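Long-range contact in lectin (PDB 4HR6), which binds galactosides through beta-trefoil lectin domains and is a nontoxic three-chain homologue of type II ribosome-inactivating proteins: residues 9-21 and 124-136. Numbering follows the deposited sequence.
Sequences TTRISGRDALCVD and SASQGWRVGNYVQ. With AMG (methyl alpha-D-galactopyranoside), chain D.
Ser13 and Arg130 form an antiparallel hydrogen-bonded pair, Ser13 N reaching Arg130 O at 3.0 Å while Arg130 N gives a 2.8 Å bond to Ser13 O. Two residues along, beyond the non-hydrogen-bonded pair Ile12-Val131, Gly132 N donates almost straight (172°) to Arg11 O. The carbonyls of the intervening pair look elsewhere: Ile12 O takes the N-H of Val20, and Val131 O turns to Ser185 of another chain, whose Asp184 bonds to Thr10 OG1 and Asn133 N. Water 1 extends the network: it accepts from Ser13 OG, itself hydrogen-bonded to Ser177 OG, and donates to both Arg130 O and Gly132 O, giving Arg130 O a second donor. A similar relay operates beyond the ladder, where water 2 takes the N-H of Arg15, gives a 2.8 Å bond to Gly128 O and a weak one to Ser126 O, and lies over one face of the Trp129 ring.

Side-chain donors also finish on main-chain carbonyls. Bent at chi2 (137°) and again at chi3, Arg11 brings NH1 within 3.0 Å of Asn133 O; the acceptor is tilted from the guanidinium plane, and the bond is bent (131°). Val135 CG2 sits over one face of that guanidinium, while its other branch, CG1, packs 3.6 Å from the disulfide sulfur Cys19 SG. Arg130 turns its end away from segment 9-21, NH1 donating to both Tyr134 O and Gln136 O. Trp129 NE1 reaches Leu105 O, and its ring offers CZ3 to Val20 CG2 at 3.7 Å.

Past the ladder the chain turns back in a hairpin closed by a G1 beta bulge, where Ala17 and Leu18 lie opposite Gly14; the returning strand carries Asp21, whose carboxylate binds O3 and O4 of the galactoside. Pairing the first and last strands of the N-terminal trefoil domain in this way fits the ricin-type beta-trefoil.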
loop_
_atom_site.group_PDB
_atom_site.type_symbol
_atom_site.label_atom_id
_atom_site.label_comp_id
_atom_site.label_asym_id
_atom_site.label_seq_id
_atom_site.Cartn_x
_atom_site.Cartn_y
_atom_site.Cartn_z
ATOM N N THR C 9 7.587 -3.353 -20.033
ATOM C CA THR C 9 7.253 -4.736 -20.326
ATOM C C THR C 9 6.975 -5.463 -19.025
ATOM O O THR C 9 7.830 -5.505 -18.146
ATOM C CB THR C 9 8.405 -5.408 -21.100
ATOM O OG1 THR C 9 8.503 -4.774 -22.375
ATOM C CG2 THR C 9 8.162 -6.878 -21.310
ATOM N N THR C 10 5.777 -6.026 -18.898
ATOM C CA THR C 10 5.376 -6.727 -17.661
ATOM C C THR C 10 4.466 -7.945 -17.954
ATOM O O THR C 10 4.335 -8.358 -19.113
ATOM C CB THR C 10 4.676 -5.732 -16.718
ATOM O OG1 THR C 10 4.451 -6.328 -15.435
ATOM C CG2 THR C 10 3.376 -5.260 -17.308
ATOM N N ARG C 11 3.855 -8.517 -16.911
ATOM C CA ARG C 11 2.826 -9.556 -17.084
ATOM C C ARG C 11 1.458 -9.039 -16.674
ATOM O O ARG C 11 1.331 -8.018 -15.982
ATOM C CB ARG C 11 3.161 -10.820 -16.290
ATOM C CG ARG C 11 4.369 -11.580 -16.820
ATOM C CD ARG C 11 5.288 -12.050 -15.710
ATOM N NE ARG C 11 5.238 -13.483 -15.503
ATOM C CZ ARG C 11 5.763 -14.122 -14.462
ATOM N NH1 ARG C 11 6.380 -13.463 -13.493
ATOM N NH2 ARG C 11 5.655 -15.445 -14.391
ATOM N N ILE C 12 0.433 -9.736 -17.153
ATOM C CA ILE C 12 -0.940 -9.474 -16.753
ATOM C C ILE C 12 -1.476 -10.785 -16.203
ATOM O O ILE C 12 -1.539 -11.781 -16.930
ATOM C CB ILE C 12 -1.804 -9.012 -17.931
ATOM C CG1 ILE C 12 -1.105 -7.886 -18.688
ATOM C CG2 ILE C 12 -3.177 -8.558 -17.448
ATOM C CD1 ILE C 12 -1.907 -7.335 -19.842
ATOM N N SER C 13 -1.818 -10.803 -14.914
ATOM C CA SER C 13 -2.392 -11.993 -14.300
ATOM C C SER C 13 -3.798 -11.697 -13.806
ATOM O O SER C 13 -4.201 -10.532 -13.692
ATOM C CB SER C 13 -1.490 -12.531 -13.191
ATOM O OG SER C 13 -1.427 -11.666 -12.075
ATOM N N GLY C 14 -4.570 -12.754 -13.556
ATOM C CA GLY C 14 -5.947 -12.581 -13.079
ATOM C C GLY C 14 -6.587 -13.850 -12.541
ATOM O O GLY C 14 -6.044 -14.501 -11.627
ATOM N N ARG C 15 -7.748 -14.184 -13.115
ATOM C CA ARG C 15 -8.518 -15.382 -12.772
ATOM C C ARG C 15 -7.682 -16.528 -12.239
ATOM O O ARG C 15 -6.828 -17.077 -12.948
ATOM C CB ARG C 15 -9.269 -15.870 -14.009
ATOM C CG ARG C 15 -10.740 -15.524 -14.032
ATOM C CD ARG C 15 -11.593 -16.597 -13.369
ATOM N NE ARG C 15 -12.862 -16.738 -14.076
ATOM C CZ ARG C 15 -13.832 -17.587 -13.750
ATOM N NH1 ARG C 15 -14.941 -17.613 -14.475
ATOM N NH2 ARG C 15 -13.702 -18.397 -12.705
ATOM N N ASP C 16 -7.916 -16.882 -10.980
ATOM C CA ASP C 16 -7.215 -17.991 -10.348
ATOM C C ASP C 16 -5.683 -17.901 -10.435
ATOM O O ASP C 16 -4.991 -18.908 -10.282
ATOM C CB ASP C 16 -7.741 -19.333 -10.909
ATOM C CG ASP C 16 -9.004 -19.815 -10.182
ATOM O OD1 ASP C 16 -8.883 -20.751 -9.363
ATOM O OD2 ASP C 16 -10.097 -19.231 -10.385
ATOM N N ALA C 17 -5.159 -16.689 -10.637
ATOM C CA ALA C 17 -3.710 -16.438 -10.677
ATOM C C ALA C 17 -3.058 -16.829 -11.987
ATOM O O ALA C 17 -1.849 -16.994 -12.046
ATOM C CB ALA C 17 -2.997 -17.141 -9.516
ATOM N N LEU C 18 -3.852 -16.976 -13.036
ATOM C CA LEU C 18 -3.310 -17.370 -14.323
ATOM C C LEU C 18 -2.947 -16.140 -15.132
ATOM O O LEU C 18 -3.470 -15.054 -14.890
ATOM C CB LEU C 18 -4.307 -18.247 -15.080
ATOM C CG LEU C 18 -4.496 -19.630 -14.446
ATOM C CD1 LEU C 18 -5.849 -20.214 -14.819
ATOM C CD2 LEU C 18 -3.377 -20.563 -14.868
ATOM N N CYS C 19 -2.065 -16.344 -16.109
ATOM C CA CYS C 19 -1.518 -15.266 -16.923
ATOM C C CYS C 19 -2.118 -15.187 -18.329
ATOM O O CYS C 19 -2.455 -16.205 -18.940
ATOM C CB CYS C 19 -0.001 -15.415 -17.006
ATOM S SG CYS C 19 0.833 -14.745 -15.549
ATOM N N VAL C 20 -2.252 -13.953 -18.815
ATOM C CA VAL C 20 -2.652 -13.669 -20.177
ATOM C C VAL C 20 -1.507 -14.090 -21.120
ATOM O O VAL C 20 -0.339 -13.724 -20.941
ATOM C CB VAL C 20 -3.027 -12.188 -20.335
ATOM C CG1 VAL C 20 -3.339 -11.848 -21.781
ATOM C CG2 VAL C 20 -4.218 -11.855 -19.440
ATOM N N ASP C 21 -1.866 -14.890 -22.119
ATOM C CA ASP C 21 -0.905 -15.684 -22.880
ATOM C C ASP C 21 -1.456 -15.811 -24.301
ATOM O O ASP C 21 -2.601 -16.235 -24.490
ATOM C CB ASP C 21 -0.733 -17.049 -22.184
ATOM C CG ASP C 21 0.089 -18.048 -22.993
ATOM O OD1 ASP C 21 0.974 -18.723 -22.411
ATOM O OD2 ASP C 21 -0.171 -18.181 -24.205
ATOM N N SER C 124 -16.918 -8.368 -12.123
ATOM C CA SER C 124 -16.780 -9.712 -11.610
ATOM C C SER C 124 -15.324 -10.053 -11.407
ATOM O O SER C 124 -14.446 -9.429 -12.008
ATOM C CB SER C 124 -17.399 -10.702 -12.609
ATOM O OG SER C 124 -18.696 -10.259 -12.974
ATOM N N ALA C 125 -15.081 -11.067 -10.578
ATOM C CA ALA C 125 -13.745 -11.597 -10.352
ATOM C C ALA C 125 -13.143 -12.153 -11.637
ATOM O O ALA C 125 -11.919 -12.196 -11.787
ATOM C CB ALA C 125 -13.767 -12.671 -9.276
ATOM N N SER C 126 -14.000 -12.575 -12.562
ATOM C CA SER C 126 -13.561 -13.009 -13.885
ATOM C C SER C 126 -13.142 -11.820 -14.768
ATOM O O SER C 126 -12.578 -12.024 -15.850
ATOM C CB SER C 126 -14.684 -13.808 -14.565
ATOM O OG SER C 126 -15.865 -13.023 -14.663
ATOM N N GLN C 127 -13.433 -10.595 -14.314
ATOM C CA GLN C 127 -13.020 -9.360 -14.993
ATOM C C GLN C 127 -11.949 -8.530 -14.228
ATOM O O GLN C 127 -11.761 -7.338 -14.497
ATOM C CB GLN C 127 -14.262 -8.505 -15.262
ATOM C CG GLN C 127 -15.329 -9.271 -16.040
ATOM C CD GLN C 127 -16.518 -8.419 -16.421
ATOM O OE1 GLN C 127 -17.151 -7.786 -15.566
ATOM N NE2 GLN C 127 -16.841 -8.401 -17.715
ATOM N N GLY C 128 -11.254 -9.165 -13.287
ATOM C CA GLY C 128 -10.252 -8.489 -12.459
ATOM C C GLY C 128 -8.856 -8.895 -12.860
ATOM O O GLY C 128 -8.556 -10.084 -13.018
ATOM N N TRP C 129 -7.985 -7.909 -13.032
ATOM C CA TRP C 129 -6.621 -8.195 -13.495
ATOM C C TRP C 129 -5.578 -7.397 -12.716
ATOM O O TRP C 129 -5.845 -6.285 -12.301
ATOM C CB TRP C 129 -6.501 -7.859 -14.984
ATOM C CG TRP C 129 -7.548 -8.487 -15.823
ATOM C CD1 TRP C 129 -8.721 -7.924 -16.228
ATOM C CD2 TRP C 129 -7.522 -9.801 -16.361
ATOM N NE1 TRP C 129 -9.429 -8.812 -16.988
ATOM C CE2 TRP C 129 -8.715 -9.977 -17.083
ATOM C CE3 TRP C 129 -6.602 -10.857 -16.296
ATOM C CZ2 TRP C 129 -9.021 -11.163 -17.742
ATOM C CZ3 TRP C 129 -6.902 -12.042 -16.953
ATOM C CH2 TRP C 129 -8.105 -12.183 -17.673
ATOM N N ARG C 130 -4.406 -8.000 -12.539
ATOM C CA ARG C 130 -3.221 -7.352 -12.003
ATOM C C ARG C 130 -2.171 -7.177 -13.103
ATOM O O ARG C 130 -1.592 -8.166 -13.600
ATOM C CB ARG C 130 -2.596 -8.184 -10.887
ATOM C CG ARG C 130 -1.376 -7.519 -10.261
ATOM C CD ARG C 130 -0.546 -8.527 -9.485
ATOM N NE ARG C 130 -1.238 -9.002 -8.288
ATOM C CZ ARG C 130 -0.821 -10.002 -7.522
ATOM N NH1 ARG C 130 0.292 -10.664 -7.818
ATOM N NH2 ARG C 130 -1.540 -10.363 -6.459
ATOM N N VAL C 131 -1.916 -5.922 -13.452
ATOM C CA VAL C 131 -0.815 -5.585 -14.350
ATOM C C VAL C 131 0.430 -5.409 -13.503
ATOM O O VAL C 131 0.498 -4.522 -12.666
ATOM C CB VAL C 131 -1.102 -4.288 -15.105
ATOM C CG1 VAL C 131 0.077 -3.926 -15.994
ATOM C CG2 VAL C 131 -2.380 -4.435 -15.904
ATOM N N GLY C 132 1.400 -6.277 -13.702
ATOM C CA GLY C 132 2.567 -6.296 -12.862
ATOM C C GLY C 132 3.288 -7.606 -13.006
ATOM O O GLY C 132 2.700 -8.611 -13.414
ATOM N N ASN C 133 4.565 -7.602 -12.657
ATOM C CA ASN C 133 5.436 -8.718 -12.958
ATOM C C ASN C 133 5.460 -9.752 -11.850
ATOM O O ASN C 133 5.891 -10.887 -12.066
ATOM C CB ASN C 133 6.849 -8.222 -13.234
ATOM C CG ASN C 133 7.721 -9.291 -13.865
ATOM O OD1 ASN C 133 7.317 -9.946 -14.830
ATOM N ND2 ASN C 133 8.914 -9.490 -13.314
ATOM N N TYR C 134 5.003 -9.371 -10.660
ATOM C CA TYR C 134 4.867 -10.336 -9.571
ATOM C C TYR C 134 3.450 -10.895 -9.630
ATOM O O TYR C 134 2.493 -10.174 -9.344
ATOM C CB TYR C 134 5.148 -9.662 -8.231
ATOM C CG TYR C 134 5.232 -10.592 -7.062
ATOM C CD1 TYR C 134 6.419 -11.230 -6.749
ATOM C CD2 TYR C 134 4.122 -10.823 -6.258
ATOM C CE1 TYR C 134 6.500 -12.081 -5.663
ATOM C CE2 TYR C 134 4.192 -11.676 -5.180
ATOM C CZ TYR C 134 5.373 -12.294 -4.886
ATOM O OH TYR C 134 5.433 -13.129 -3.809
ATOM N N VAL C 135 3.326 -12.168 -10.011
ATOM C CA VAL C 135 2.013 -12.770 -10.314
ATOM C C VAL C 135 1.425 -13.557 -9.144
ATOM O O VAL C 135 0.233 -13.820 -9.108
ATOM C CB VAL C 135 2.060 -13.680 -11.575
ATOM C CG1 VAL C 135 2.279 -12.850 -12.837
ATOM C CG2 VAL C 135 3.133 -14.753 -11.452
ATOM N N GLN C 136 2.267 -13.928 -8.188
ATOM C CA GLN C 136 1.821 -14.704 -7.063
ATOM C C GLN C 136 0.789 -13.969 -6.198
ATOM O O GLN C 136 0.683 -12.724 -6.224
ATOM C CB GLN C 136 3.012 -15.144 -6.209
ATOM C CG GLN C 136 3.936 -16.124 -6.918
ATOM C CD GLN C 136 5.126 -16.530 -6.069
ATOM O OE1 GLN C 136 5.006 -16.704 -4.858
ATOM N NE2 GLN C 136 6.288 -16.687 -6.705
HETATM C C1 AMG D . 2.810 -23.623 -25.332
HETATM C C2 AMG D . 3.298 -22.272 -24.807
HETATM C C3 AMG D . 2.362 -21.706 -23.735
HETATM C C4 AMG D . 0.892 -21.752 -24.160
HETATM C C5 AMG D . 0.508 -23.099 -24.795
HETATM C C6 AMG D . -0.885 -23.044 -25.424
HETATM C C7 AMG D . 3.688 -25.759 -24.667
HETATM O O1 AMG D . 2.906 -24.619 -24.301
HETATM O O2 AMG D . 4.613 -22.426 -24.260
HETATM O O3 AMG D . 2.728 -20.351 -23.433
HETATM O O4 AMG D . 0.619 -20.673 -25.062
HETATM O O5 AMG D . 1.457 -23.493 -25.797
HETATM O O6 AMG D . -1.564 -24.291 -25.231
HETATM O O HOH W 1 0.265 -9.678 -12.672
HETATM O O HOH W 2 -9.738 -12.128 -14.585
#